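Local coordinates for 11S globulin seed storage protein (Amaranthus hypochondriacus, PDB 3QAC), which probably serves as a nutrient reservoir of the seed, as a storage globulin built of paired cupin domains that matures into hexamers, at residues 48-53 and 400-405; 71-76 and 316-321; 295-300 and 304-309; 289-294 and 308-313. One frame throughout, in Å; residues are numbered along the deposited sequence.

Interaction 1: 48-53 and 400-405; sequences AGVSVI and FKTSEN
Val50 and Thr402 meet through one methyl each, where the two cupin domains of the chain face each other. Val50 leads into strand 51-57 of the first cupin sheet. Thr402 directly follows strand 394-401 of the second. CG1 of Val50 touches CG2 of Thr402 at 3.8 Å, and the two side chains cross at about a right angle. Both methyls sit anti to their own carbonyl carbon, beside the backbone N (chi1 of Val50 -58°), and this turns each methyl toward the other domain. Ala48 adds its carbonyl from the last turn of helix 43-48. Gly49 follows with positive phi (71°) and ends the helix before the strand begins.

The contact is small, 94 Å² in all, and buried. No hydrogen bond crosses it. Its neighbours belong to both sheets: Ile347 of strand 346-351 lies against Val50, Val52 and Thr402, and Leu163 of strand 158-164 lies against Val50 and Phe400.

Thr402 has two different ends. Its methyl serves the domain contact. Its hydroxyl, at chi1 64°, is hydrogen-bonded to His345 N and to Gln172 NE2 of the second subunit, so the residue also reaches the interface between subunits. On the methyl side, CG2 of Thr402 also comes within 4.1 Å of the carbonyl oxygen, O, of Ala48.

Interaction 2: 71-76 and 316-321; sequences PELIYI and PILRHL
Leu321 packs one methyl against the start of strand 72-78. Its CD1 lies 3.6 Å from CB of Pro71, the tightest point of the contact. The same CD1 is 4.0 Å from the carbonyl O of Glu72. Leu321 CG stands beside its backbone N, anti to the carbonyl carbon (chi1 -52°), and from there CD1 extends to the proline. A second pair lies one turn back along the short helix 318-321. CD2 of Leu318 meets CD1 of Leu73 at 3.9 Å, and these side chains cross at about a right angle. Phe400 of the other cupin sheet also lies against Leu73, and Ala141 lies against Leu318.

The outer side of the helix is quite different. Pro316, Arg319 and His320 are exposed and do not touch the strand. On the strand, the side chain of Glu72 starts away from the helix; it is buried and forms a salt bridge with Arg180.

The second-domain helix thus brings two leucines to a strand of the first cupin sheet, and Leu321 O also accepts from Asn168 ND2. Between the segments the fit probably rests on shape and buried carbon, since no hydrogen bond or salt bridge joins them.

Interaction 3: 295-300 and 304-309; sequences SKADVY and AGRLTT
Two successive residues, Asp298 and Val299, pair with the single residue Leu307, and the backbone bonds follow from this. Leu307 O accepts two N-H groups, both in its carbonyl plane: Asp298 N at 2.9 Å and Val299 N at 3.2 Å. The second bond is the straighter, 160° at the hydrogen against 143°. Leu307 N returns a bond to Val299 O at 3.0 Å. Weaker CA-H...O contacts accompany the pairing, one of them from Tyr300 CA to Gly305 O.

The polar side-chain link starts from the bulge residue Asp298. Its OD2 accepts from Thr309 N at 2.6 Å through its syn lone pair. The Asp298 CG stands beside its own N (chi1 -40°), which carries the carboxylate across to the threonine. Thr309 OG1 is 3.2 Å from OD2 of Asp298, a weak hydrogen bond; OD1 competes for the same proton. With an alanine in place of Thr309, this hydroxyl and the methyl beside OD2 go, and the Asp298 carboxylate would probably turn more freely on its remaining bond to the backbone N. The Tyr300 hydroxyl bonds to Glu303 N in the connection between the strands.

Apolar contacts complete the pairing. Val299 and Leu307 lie side by side and point the same way, with their CB atoms 3.8 Å apart. Ala297 CB rests on the Arg306 side chain at CD, 3.9 Å away.

This is an antiparallel beta hairpin with a classic beta bulge, at the edge of the second cupin sheet.

Interaction 4: 289-294 and 308-313; sequences VNVDDP and TTVNSF
Val291 CG1 and Val310 CG2 are only 3.3 Å apart, closer than methyl groups usually come. The two side chains cross at about a right angle. Val310 puts CG1 anti to its backbone N (chi1 -170°), which leaves CG2 beside that N and facing Val291. The same CG2 lies 4.0 Å from CG2 of Val289. Val289 and Val310 reach toward each other tip to tip. The chi1 of Val289, -15°, is close to eclipsed, a sign of possible strain or of uncertain fitting.

Strand 288-290 is an edge strand of the first cupin sheet, and strand 305-310 belongs to the second. The valines pack together where the chain passes from one sheet to the other. No hydrogen bond joins the two segments. Ile139 of the first sheet lies against both Val291 and Val310, and Leu318 of the short helix packs on Val310.

Thr308 adds its methyl: CG2 lies 3.9 Å from CG1 of Val291.

The chain turns at Asn290 to Asp293 in a type I beta turn. Asn290 OD1 accepts from Asp292 N at 2.9 Å, an Asx turn. Asp292 forms a salt bridge with Lys327 of strand 324-330. A second Asx turn ends the other segment, with Asn311 OD1 accepting from Phe313 N at 3.1 Å.

Overall arrangement
From the N terminus, residues 48-53 open the widest loop, which closes at 400-405 in interaction 1. Residues 71-76 open the next, closed by 316-321 in interaction 2 and nested inside the first. Interactions 3 and 4 lie within both. They share strand 305-310, the hairpin of strands 299-301 and 305-310 sitting just inside the loop from 289 to 313. No loops cross. Interactions 1, 2 and 4 join the first cupin sheet to elements of the second domain, while interaction 3 stays in the second sheet. They also touch: Phe400 packs on Tyr75, and Glu404 probably hydrogen-bonds to Ser312. Interaction 3 touches interaction 4 alone.

Interaction 1: 48-53 and 400-405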
# COMPACT_ATOMS: atom_id res chain seq x y z
N ALA A 48 3.68 -15.06 -2.87
CA ALA A 48 4.54 -14.26 -2.00
C ALA A 48 4.91 -12.95 -2.66
O ALA A 48 5.18 -11.96 -2.00
CB ALA A 48 5.79 -15.04 -1.63
N GLY A 49 4.91 -12.94 -3.99
CA GLY A 49 5.23 -11.73 -4.74
C GLY A 49 6.70 -11.39 -4.62
O GLY A 49 7.09 -10.24 -4.42
N VAL A 50 7.54 -12.42 -4.73
CA VAL A 50 8.97 -12.20 -4.65
C VAL A 50 9.66 -13.03 -5.68
O VAL A 50 9.06 -13.90 -6.32
CB VAL A 50 9.52 -12.56 -3.27
CG1 VAL A 50 8.80 -11.73 -2.18
CG2 VAL A 50 9.38 -14.04 -3.02
N SER A 51 10.93 -12.73 -5.88
CA SER A 51 11.80 -13.56 -6.68
C SER A 51 13.04 -13.78 -5.84
O SER A 51 13.35 -13.01 -4.93
CB SER A 51 12.15 -12.89 -8.00
OG SER A 51 11.00 -12.76 -8.83
N VAL A 52 13.73 -14.87 -6.11
CA VAL A 52 14.95 -15.14 -5.39
C VAL A 52 16.04 -15.43 -6.41
O VAL A 52 15.82 -16.16 -7.40
CB VAL A 52 14.76 -16.32 -4.39
CG1 VAL A 52 16.06 -16.64 -3.69
CG2 VAL A 52 13.68 -15.99 -3.38
N ILE A 53 17.19 -14.82 -6.18
CA ILE A 53 18.40 -15.18 -6.89
C ILE A 53 19.54 -15.48 -5.92
O ILE A 53 19.53 -15.09 -4.75
CB ILE A 53 18.85 -14.10 -7.85
CG1 ILE A 53 19.17 -12.82 -7.10
CG2 ILE A 53 17.80 -13.88 -8.92
CD1 ILE A 53 19.96 -11.82 -7.94
N PHE A 400 13.62 -14.80 4.66
CA PHE A 400 13.36 -13.45 4.18
C PHE A 400 11.87 -13.25 4.40
O PHE A 400 11.08 -14.14 4.12
CB PHE A 400 13.76 -13.35 2.71
CG PHE A 400 15.21 -13.70 2.45
CD1 PHE A 400 15.58 -15.01 2.20
CD2 PHE A 400 16.20 -12.71 2.47
CE1 PHE A 400 16.91 -15.33 1.97
CE2 PHE A 400 17.52 -13.02 2.23
CZ PHE A 400 17.88 -14.32 1.99
N LYS A 401 11.49 -12.14 5.00
CA LYS A 401 10.10 -11.96 5.38
C LYS A 401 9.51 -10.75 4.68
O LYS A 401 10.09 -9.66 4.69
CB LYS A 401 9.96 -11.81 6.89
CG LYS A 401 10.11 -13.12 7.65
CD LYS A 401 10.69 -12.91 9.05
CE LYS A 401 10.29 -14.03 10.02
NZ LYS A 401 11.16 -15.24 9.98
N THR A 402 8.35 -10.96 4.07
CA THR A 402 7.74 -9.95 3.21
C THR A 402 6.99 -8.87 3.97
O THR A 402 6.01 -8.35 3.46
CB THR A 402 6.77 -10.58 2.22
OG1 THR A 402 5.68 -11.15 2.95
CG2 THR A 402 7.45 -11.67 1.41
N SER A 403 7.41 -8.53 5.18
CA SER A 403 6.89 -7.32 5.82
C SER A 403 7.79 -6.80 6.90
O SER A 403 8.77 -7.44 7.27
CB SER A 403 5.49 -7.53 6.40
OG SER A 403 5.57 -8.16 7.66
N GLU A 404 7.44 -5.63 7.40
CA GLU A 404 8.19 -4.97 8.44
C GLU A 404 8.02 -5.75 9.74
O GLU A 404 6.92 -6.20 10.05
CB GLU A 404 7.70 -3.53 8.59
CG GLU A 404 8.23 -2.84 9.82
CD GLU A 404 8.15 -1.33 9.73
OE1 GLU A 404 7.24 -0.83 9.03
OE2 GLU A 404 9.02 -0.66 10.35
N ASN A 405 9.10 -5.94 10.48
CA ASN A 405 9.00 -6.58 11.79
C ASN A 405 7.98 -7.70 11.74
O ASN A 405 7.01 -7.70 12.51
CB ASN A 405 8.53 -5.59 12.85
CG ASN A 405 9.17 -4.23 12.71
OD1 ASN A 405 8.46 -3.23 12.65
ND2 ASN A 405 10.49 -4.19 12.65

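Interaction 2: 71-76 and 316-321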
# COMPACT_ATOMS: atom_id res chain seq x y z
N PRO A 71 12.99 -3.41 -3.86
CA PRO A 71 13.97 -3.46 -2.77
C PRO A 71 14.46 -4.89 -2.63
O PRO A 71 13.74 -5.81 -3.00
CB PRO A 71 13.14 -3.12 -1.52
CG PRO A 71 11.76 -2.81 -1.98
CD PRO A 71 11.61 -3.37 -3.36
N GLU A 72 15.66 -5.07 -2.10
CA GLU A 72 16.22 -6.40 -1.96
C GLU A 72 16.73 -6.58 -0.56
O GLU A 72 17.20 -5.64 0.06
CB GLU A 72 17.40 -6.59 -2.89
CG GLU A 72 17.12 -6.31 -4.34
CD GLU A 72 18.33 -6.61 -5.16
OE1 GLU A 72 19.42 -6.15 -4.77
OE2 GLU A 72 18.20 -7.33 -6.17
N LEU A 73 16.63 -7.81 -0.10
CA LEU A 73 17.18 -8.25 1.14
C LEU A 73 18.23 -9.25 0.75
O LEU A 73 17.92 -10.24 0.08
CB LEU A 73 16.09 -8.93 1.96
CG LEU A 73 16.03 -8.55 3.43
CD1 LEU A 73 16.05 -7.04 3.56
CD2 LEU A 73 14.78 -9.14 4.05
N ILE A 74 19.46 -8.99 1.15
CA ILE A 74 20.59 -9.81 0.75
C ILE A 74 21.22 -10.50 1.95
O ILE A 74 21.53 -9.88 2.96
CB ILE A 74 21.63 -8.94 0.07
CG1 ILE A 74 20.98 -8.15 -1.07
CG2 ILE A 74 22.77 -9.80 -0.43
CD1 ILE A 74 21.74 -6.95 -1.55
N TYR A 75 21.40 -11.81 1.86
CA TYR A 75 22.16 -12.53 2.85
C TYR A 75 23.45 -13.02 2.21
O TYR A 75 23.43 -13.64 1.15
CB TYR A 75 21.37 -13.69 3.43
CG TYR A 75 22.16 -14.55 4.39
CD1 TYR A 75 22.44 -14.10 5.67
CD2 TYR A 75 22.59 -15.81 4.03
CE1 TYR A 75 23.15 -14.87 6.55
CE2 TYR A 75 23.30 -16.60 4.91
CZ TYR A 75 23.58 -16.13 6.16
OH TYR A 75 24.28 -16.90 7.05
N ILE A 76 24.56 -12.70 2.86
CA ILE A 76 25.87 -13.15 2.41
C ILE A 76 26.06 -14.53 3.00
O ILE A 76 26.33 -14.68 4.19
CB ILE A 76 26.98 -12.21 2.90
CG1 ILE A 76 26.76 -10.80 2.34
CG2 ILE A 76 28.34 -12.73 2.53
CD1 ILE A 76 26.46 -10.75 0.85
N PRO A 316 17.26 -0.03 10.86
CA PRO A 316 16.19 0.98 10.75
C PRO A 316 15.70 1.21 9.32
O PRO A 316 14.52 1.50 9.13
CB PRO A 316 16.85 2.25 11.32
CG PRO A 316 17.95 1.73 12.23
CD PRO A 316 18.47 0.51 11.51
N ILE A 317 16.58 1.06 8.34
CA ILE A 317 16.19 1.21 6.95
C ILE A 317 15.00 0.28 6.63
O ILE A 317 14.16 0.59 5.79
CB ILE A 317 17.39 0.97 6.00
CG1 ILE A 317 17.05 1.33 4.56
CG2 ILE A 317 17.86 -0.47 6.07
CD1 ILE A 317 16.54 2.73 4.38
N LEU A 318 14.91 -0.85 7.33
CA LEU A 318 13.83 -1.78 7.05
C LEU A 318 12.48 -1.15 7.32
O LEU A 318 11.44 -1.70 6.94
CB LEU A 318 13.99 -3.06 7.87
CG LEU A 318 15.26 -3.82 7.53
CD1 LEU A 318 15.37 -5.09 8.37
CD2 LEU A 318 15.27 -4.11 6.05
N ARG A 319 12.48 -0.01 8.01
CA ARG A 319 11.25 0.74 8.20
C ARG A 319 10.78 1.16 6.81
O ARG A 319 9.60 1.20 6.52
CB ARG A 319 11.49 1.96 9.10
CG ARG A 319 10.27 2.47 9.87
CD ARG A 319 10.57 2.58 11.38
NE ARG A 319 11.98 2.90 11.63
CZ ARG A 319 12.67 2.56 12.72
NH1 ARG A 319 13.95 2.90 12.81
NH2 ARG A 319 12.10 1.89 13.72
N HIS A 320 11.73 1.47 5.94
CA HIS A 320 11.38 1.90 4.59
C HIS A 320 11.06 0.74 3.64
O HIS A 320 10.10 0.82 2.87
CB HIS A 320 12.44 2.83 4.00
CG HIS A 320 12.16 4.27 4.28
ND1 HIS A 320 11.29 5.02 3.53
CD2 HIS A 320 12.62 5.09 5.26
CE1 HIS A 320 11.23 6.25 4.02
NE2 HIS A 320 12.04 6.32 5.07
N LEU A 321 11.85 -0.32 3.70
CA LEU A 321 11.62 -1.46 2.83
C LEU A 321 10.40 -2.28 3.25
O LEU A 321 9.82 -2.96 2.42
CB LEU A 321 12.84 -2.36 2.79
CG LEU A 321 14.18 -1.71 2.46
CD1 LEU A 321 14.94 -2.70 1.61
CD2 LEU A 321 13.99 -0.39 1.75

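Interaction 3: 295-300 and 304-309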
# COMPACT_ATOMS: atom_id res chain seq x y z
N SER A 295 25.51 -12.79 20.16
CA SER A 295 24.95 -11.90 21.18
C SER A 295 23.64 -11.26 20.73
O SER A 295 22.85 -10.80 21.56
CB SER A 295 25.93 -10.80 21.56
OG SER A 295 25.99 -9.81 20.55
N LYS A 296 23.41 -11.22 19.41
CA LYS A 296 22.23 -10.55 18.89
C LYS A 296 21.01 -11.45 18.84
O LYS A 296 19.88 -10.97 18.78
CB LYS A 296 22.53 -9.90 17.53
CG LYS A 296 23.60 -8.82 17.63
CD LYS A 296 23.70 -8.00 16.34
CE LYS A 296 24.15 -6.56 16.64
NZ LYS A 296 23.95 -5.64 15.46
N ALA A 297 21.24 -12.76 18.90
CA ALA A 297 20.14 -13.71 18.97
C ALA A 297 19.02 -13.27 19.91
O ALA A 297 19.27 -12.79 21.01
CB ALA A 297 20.67 -15.09 19.38
N ASP A 298 17.77 -13.42 19.46
CA ASP A 298 16.62 -13.08 20.29
C ASP A 298 16.23 -14.32 21.05
O ASP A 298 15.58 -14.27 22.10
CB ASP A 298 15.42 -12.66 19.44
CG ASP A 298 15.81 -11.80 18.26
OD1 ASP A 298 15.84 -10.55 18.43
OD2 ASP A 298 16.11 -12.37 17.18
N VAL A 299 16.61 -15.45 20.49
CA VAL A 299 16.29 -16.72 21.08
C VAL A 299 17.53 -17.56 21.09
O VAL A 299 18.22 -17.68 20.07
CB VAL A 299 15.18 -17.44 20.29
CG1 VAL A 299 14.82 -18.75 20.95
CG2 VAL A 299 13.94 -16.55 20.18
N TYR A 300 17.86 -18.09 22.26
CA TYR A 300 18.75 -19.23 22.36
C TYR A 300 18.10 -20.26 23.28
O TYR A 300 17.41 -19.91 24.24
CB TYR A 300 20.13 -18.87 22.90
CG TYR A 300 20.89 -20.12 23.27
CD1 TYR A 300 21.30 -20.36 24.58
CD2 TYR A 300 21.14 -21.10 22.31
CE1 TYR A 300 21.98 -21.54 24.91
CE2 TYR A 300 21.81 -22.27 22.63
CZ TYR A 300 22.23 -22.48 23.92
OH TYR A 300 22.89 -23.66 24.22
N ALA A 304 19.69 -26.50 21.56
CA ALA A 304 18.56 -26.52 20.63
C ALA A 304 18.96 -25.67 19.44
O ALA A 304 18.92 -26.12 18.30
CB ALA A 304 17.31 -25.99 21.29
N GLY A 305 19.37 -24.44 19.73
CA GLY A 305 19.92 -23.53 18.74
C GLY A 305 19.56 -22.07 19.00
O GLY A 305 19.28 -21.66 20.13
N ARG A 306 19.54 -21.28 17.93
CA ARG A 306 19.20 -19.87 18.07
C ARG A 306 18.44 -19.29 16.88
O ARG A 306 18.45 -19.83 15.75
CB ARG A 306 20.46 -19.04 18.35
CG ARG A 306 21.48 -19.10 17.26
CD ARG A 306 22.46 -17.96 17.40
NE ARG A 306 23.83 -18.39 17.11
CZ ARG A 306 24.41 -18.30 15.92
NH1 ARG A 306 25.67 -18.72 15.77
NH2 ARG A 306 23.75 -17.81 14.87
N LEU A 307 17.80 -18.16 17.15
CA LEU A 307 17.03 -17.44 16.17
C LEU A 307 17.46 -16.00 16.30
O LEU A 307 17.57 -15.48 17.41
CB LEU A 307 15.55 -17.61 16.48
CG LEU A 307 14.53 -17.18 15.45
CD1 LEU A 307 14.69 -18.01 14.16
CD2 LEU A 307 13.16 -17.36 16.05
N THR A 308 17.76 -15.36 15.18
CA THR A 308 18.24 -13.99 15.20
C THR A 308 17.47 -13.18 14.19
O THR A 308 17.46 -13.52 13.01
CB THR A 308 19.74 -13.92 14.86
OG1 THR A 308 20.48 -14.62 15.86
CG2 THR A 308 20.21 -12.49 14.81
N THR A 309 16.79 -12.13 14.66
CA THR A 309 15.93 -11.37 13.77
C THR A 309 16.57 -10.08 13.29
O THR A 309 17.29 -9.42 14.03
CB THR A 309 14.57 -11.04 14.40
OG1 THR A 309 14.75 -10.09 15.46
CG2 THR A 309 13.93 -12.29 14.96

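Interaction 4: 289-294 and 308-313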
# COMPACT_ATOMS: atom_id res chain seq x y z
N VAL A 289 23.02 -5.92 9.17
CA VAL A 289 23.43 -6.49 10.45
C VAL A 289 23.84 -7.96 10.25
O VAL A 289 23.21 -8.70 9.50
CB VAL A 289 22.38 -6.35 11.60
CG1 VAL A 289 21.30 -5.33 11.28
CG2 VAL A 289 21.78 -7.70 11.95
N ASN A 290 24.92 -8.36 10.91
CA ASN A 290 25.38 -9.72 10.81
C ASN A 290 24.62 -10.61 11.78
O ASN A 290 24.66 -10.40 12.99
CB ASN A 290 26.87 -9.78 11.07
CG ASN A 290 27.48 -11.05 10.59
OD1 ASN A 290 27.21 -12.11 11.16
ND2 ASN A 290 28.29 -10.98 9.54
N VAL A 291 23.89 -11.59 11.24
CA VAL A 291 23.04 -12.43 12.07
C VAL A 291 23.82 -13.60 12.64
O VAL A 291 23.27 -14.42 13.37
CB VAL A 291 21.80 -12.95 11.30
CG1 VAL A 291 20.83 -11.82 11.04
CG2 VAL A 291 22.23 -13.59 10.01
N ASP A 292 25.10 -13.68 12.31
CA ASP A 292 25.96 -14.69 12.92
C ASP A 292 26.51 -14.23 14.27
O ASP A 292 27.24 -14.96 14.94
CB ASP A 292 27.08 -15.08 11.96
CG ASP A 292 26.61 -16.08 10.93
OD1 ASP A 292 25.53 -16.66 11.18
OD2 ASP A 292 27.32 -16.31 9.91
N ASP A 293 26.12 -13.03 14.68
CA ASP A 293 26.59 -12.48 15.94
C ASP A 293 25.74 -13.06 17.07
O ASP A 293 24.63 -12.60 17.32
CB ASP A 293 26.48 -10.96 15.90
CG ASP A 293 26.96 -10.29 17.18
OD1 ASP A 293 26.97 -10.95 18.25
OD2 ASP A 293 27.30 -9.09 17.12
N PRO A 294 26.29 -14.06 17.78
CA PRO A 294 25.48 -14.80 18.74
C PRO A 294 24.90 -13.93 19.86
O PRO A 294 23.88 -14.32 20.44
CB PRO A 294 26.46 -15.84 19.31
CG PRO A 294 27.60 -15.89 18.33
CD PRO A 294 27.69 -14.49 17.79
N THR A 308 17.76 -15.36 15.18
CA THR A 308 18.24 -13.99 15.20
C THR A 308 17.47 -13.18 14.19
O THR A 308 17.46 -13.52 13.01
CB THR A 308 19.74 -13.92 14.86
OG1 THR A 308 20.48 -14.62 15.86
CG2 THR A 308 20.21 -12.49 14.81
N THR A 309 16.79 -12.13 14.66
CA THR A 309 15.93 -11.37 13.77
C THR A 309 16.57 -10.08 13.29
O THR A 309 17.29 -9.42 14.03
CB THR A 309 14.57 -11.04 14.40
OG1 THR A 309 14.75 -10.09 15.46
CG2 THR A 309 13.93 -12.29 14.96
N VAL A 310 16.33 -9.75 12.03
CA VAL A 310 16.64 -8.44 11.51
C VAL A 310 15.33 -7.77 11.18
O VAL A 310 14.57 -8.23 10.31
CB VAL A 310 17.45 -8.51 10.23
CG1 VAL A 310 17.96 -7.12 9.87
CG2 VAL A 310 18.58 -9.47 10.39
N ASN A 311 15.05 -6.69 11.90
CA ASN A 311 13.88 -5.87 11.65
C ASN A 311 14.23 -4.39 11.76
O ASN A 311 15.38 -4.01 11.61
CB ASN A 311 12.73 -6.25 12.58
CG ASN A 311 13.07 -6.07 14.05
OD1 ASN A 311 14.00 -5.34 14.41
ND2 ASN A 311 12.32 -6.75 14.91
N SER A 312 13.23 -3.57 12.00
CA SER A 312 13.37 -2.12 11.92
C SER A 312 14.14 -1.53 13.10
O SER A 312 14.53 -0.37 13.06
CB SER A 312 12.00 -1.47 11.85
OG SER A 312 11.31 -1.83 10.67
N PHE A 313 14.34 -2.32 14.15
CA PHE A 313 15.03 -1.84 15.35
C PHE A 313 16.55 -1.99 15.26
O PHE A 313 17.28 -1.07 15.59
CB PHE A 313 14.48 -2.51 16.61
CG PHE A 313 12.98 -2.50 16.65
CD1 PHE A 313 12.30 -1.31 16.90
CD2 PHE A 313 12.25 -3.65 16.39
CE1 PHE A 313 10.92 -1.28 16.91
CE2 PHE A 313 10.87 -3.63 16.40
CZ PHE A 313 10.20 -2.44 16.66